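Local coordinates for ferritin like protein (Caulobacter vibrioides, PDB 3HL1), which is of unproven function but has a ferritin-like helical fold and probably binds metal ions, at residues A[65-70]-A[166-171]. Numbering follows the deposited sequence.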
loop_
_atom_site.group_PDB
_atom_site.type_symbol
_atom_site.label_atom_id
_atom_site.label_comp_id
_atom_site.label_asym_id
_atom_site.label_seq_id
_atom_site.Cartn_x
_atom_site.Cartn_y
_atom_site.Cartn_z
ATOM N N ALA A 65 -5.543 -13.899 -2.550
ATOM C CA ALA A 65 -6.064 -14.430 -1.285
ATOM C C ALA A 65 -7.386 -15.145 -1.547
ATOM O O ALA A 65 -7.623 -16.237 -1.026
ATOM C CB ALA A 65 -6.239 -13.301 -0.246
ATOM N N ASN A 66 -8.282 -14.504 -2.282
ATOM C CA ASN A 66 -9.569 -15.105 -2.572
ATOM C C ASN A 66 -9.487 -16.424 -3.344
ATOM O O ASN A 66 -10.291 -17.357 -3.092
ATOM C CB ASN A 66 -10.556 -14.129 -3.252
ATOM C CG ASN A 66 -11.318 -13.320 -2.264
ATOM O OD1 ASN A 66 -12.103 -13.854 -1.463
ATOM N ND2 ASN A 66 -11.052 -12.021 -2.246
ATOM N N ALA A 67 -8.565 -16.509 -4.283
ATOM C CA ALA A 67 -8.315 -17.759 -5.003
ATOM C C ALA A 67 -7.944 -18.901 -4.038
ATOM O O ALA A 67 -8.341 -20.046 -4.283
ATOM C CB ALA A 67 -7.218 -17.603 -6.007
ATOM N N TYR A 68 -7.215 -18.586 -2.946
ATOM C CA TYR A 68 -6.876 -19.555 -1.907
ATOM C C TYR A 68 -7.969 -19.731 -0.824
ATOM O O TYR A 68 -7.780 -20.483 0.125
ATOM C CB TYR A 68 -5.558 -19.184 -1.231
ATOM C CG TYR A 68 -4.348 -19.521 -2.047
ATOM C CD1 TYR A 68 -3.950 -18.724 -3.126
ATOM C CD2 TYR A 68 -3.574 -20.648 -1.749
ATOM C CE1 TYR A 68 -2.814 -19.020 -3.862
ATOM C CE2 TYR A 68 -2.437 -20.962 -2.513
ATOM C CZ TYR A 68 -2.067 -20.134 -3.554
ATOM O OH TYR A 68 -0.958 -20.447 -4.323
ATOM N N GLY A 69 -9.070 -19.013 -0.958
ATOM C CA GLY A 69 -10.227 -19.122 -0.097
ATOM C C GLY A 69 -10.372 -18.096 1.024
ATOM O O GLY A 69 -11.224 -18.252 1.907
ATOM N N TYR A 70 -9.522 -17.074 1.037
ATOM C CA TYR A 70 -9.556 -16.042 2.058
ATOM C C TYR A 70 -9.964 -14.678 1.497
ATOM O O TYR A 70 -9.283 -14.115 0.682
ATOM C CB TYR A 70 -8.180 -15.900 2.709
ATOM C CG TYR A 70 -8.070 -14.874 3.804
ATOM C CD1 TYR A 70 -8.551 -15.142 5.086
ATOM C CD2 TYR A 70 -7.489 -13.649 3.568
ATOM C CE1 TYR A 70 -8.452 -14.211 6.113
ATOM C CE2 TYR A 70 -7.358 -12.698 4.585
ATOM C CZ TYR A 70 -7.863 -12.969 5.842
ATOM O OH TYR A 70 -7.793 -12.032 6.861
ATOM N N GLN A 166 -12.902 -17.265 -8.118
ATOM C CA GLN A 166 -13.429 -17.265 -6.777
ATOM C C GLN A 166 -13.316 -15.905 -6.169
ATOM O O GLN A 166 -12.224 -15.516 -5.736
ATOM C CB GLN A 166 -12.668 -18.291 -5.918
ATOM C CG GLN A 166 -13.319 -18.488 -4.535
ATOM C CD GLN A 166 -12.856 -19.753 -3.870
ATOM O OE1 GLN A 166 -13.609 -20.725 -3.796
ATOM N NE2 GLN A 166 -11.593 -19.762 -3.392
ATOM N N LYS A 167 -14.438 -15.180 -6.129
ATOM C CA LYS A 167 -14.525 -13.856 -5.545
ATOM C C LYS A 167 -13.419 -12.930 -6.061
ATOM O O LYS A 167 -12.724 -12.251 -5.305
ATOM C CB LYS A 167 -14.563 -13.983 -4.032
ATOM C CG LYS A 167 -15.686 -14.870 -3.507
ATOM C CD LYS A 167 -15.729 -14.848 -1.986
ATOM C CE LYS A 167 -16.917 -15.514 -1.430
ATOM N NZ LYS A 167 -16.837 -16.931 -1.688
ATOM N N GLN A 168 -13.283 -12.914 -7.395
ATOM C CA GLN A 168 -12.272 -12.105 -8.058
ATOM C C GLN A 168 -12.842 -10.729 -8.396
ATOM O O GLN A 168 -14.021 -10.597 -8.702
ATOM C CB GLN A 168 -11.783 -12.769 -9.334
ATOM C CG GLN A 168 -11.137 -14.085 -9.142
ATOM C CD GLN A 168 -9.870 -13.980 -8.371
ATOM O OE1 GLN A 168 -8.850 -13.548 -8.890
ATOM N NE2 GLN A 168 -9.912 -14.397 -7.124
HETATM N N MSE A 169 -11.973 -9.747 -8.387
HETATM C CA MSE A 169 -12.304 -8.347 -8.622
HETATM C C MSE A 169 -11.451 -7.809 -9.756
HETATM O O MSE A 169 -10.309 -8.213 -9.938
HETATM C CB MSE A 169 -12.027 -7.598 -7.336
HETATM C CG MSE A 169 -12.246 -6.160 -7.314
HETATM SE SE MSE A 169 -11.884 -5.710 -5.467
HETATM C CE MSE A 169 -11.457 -3.887 -5.765
ATOM N N ASP A 170 -12.020 -6.916 -10.554
ATOM C CA ASP A 170 -11.266 -6.302 -11.657
ATOM C C ASP A 170 -11.735 -4.857 -11.949
ATOM O O ASP A 170 -12.539 -4.632 -12.840
ATOM C CB ASP A 170 -11.335 -7.213 -12.908
ATOM C CG ASP A 170 -10.238 -6.880 -13.950
ATOM O OD1 ASP A 170 -9.222 -6.209 -13.601
ATOM O OD2 ASP A 170 -10.387 -7.299 -15.125
ATOM N N GLU A 171 -11.229 -3.913 -11.154
ATOM C CA GLU A 171 -11.445 -2.475 -11.314
ATOM C C GLU A 171 -10.061 -1.849 -11.496
ATOM O O GLU A 171 -9.898 -0.876 -12.219
ATOM C CB GLU A 171 -12.118 -1.886 -10.078
ATOM C CG GLU A 171 -13.361 -2.669 -9.561
ATOM C CD GLU A 171 -14.653 -2.497 -10.423
ATOM O OE1 GLU A 171 -15.002 -1.354 -10.811
ATOM O OE2 GLU A 171 -15.345 -3.511 -10.685
HETATM O O HOH W 1 -10.755 -10.193 -4.736
#
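Asn66 packs its CB and amide against the backbone of Gln166 and Lys167, its CB 3.3 Å from Gln166 O, while its amide meets the aliphatic part of Lys167. The two side chains cross at about a right angle, with Asn66 OD1 3.6 Å from Lys167 CB; the lysine chain passes OD1 as far as CD before its end turns away. Asn66 OD1 is hydrogen-bonded to Ser71, and ND2 to the carbonyls of Ser62 and Phe284, which fixes the rotation of the amide. A water takes a weak bond from Asn66 ND2 and donates to Lys167 O.

Gln166 reaches over the end of helix 42-67. Its CG is anti to the backbone N (chi1 -172°) and the chain stays extended, carrying NE2 to 2.8 Å from Asn66 O. The bond is nearly straight, 160° at the hydrogen, and lies in the carbonyl plane. Asn66 O also accepts from Gly69 N at 3.0 Å, so two donors grip this last-turn carbonyl.

Gln168 is bent at chi2, bringing NE2 to 2.9 Å from Gln166 O, above the plane of that carbonyl. The same nitrogen is bonded to Asn63 O and packs against Asn66 CB, while OE1 accepts from Val184 N; the amide thus ties its own segment to helix 42-67 and to a later part of the same connection.

Tyr70 N bonds to Ala65 O at 2.9 Å, and Gly69 has a positive phi (99°). Together with the Gly69 N bond, these features define a Schellman motif, here closing a long helix of the ferritin-like fold where an irregular loop between helices 144-157 and 188-207 packs against it.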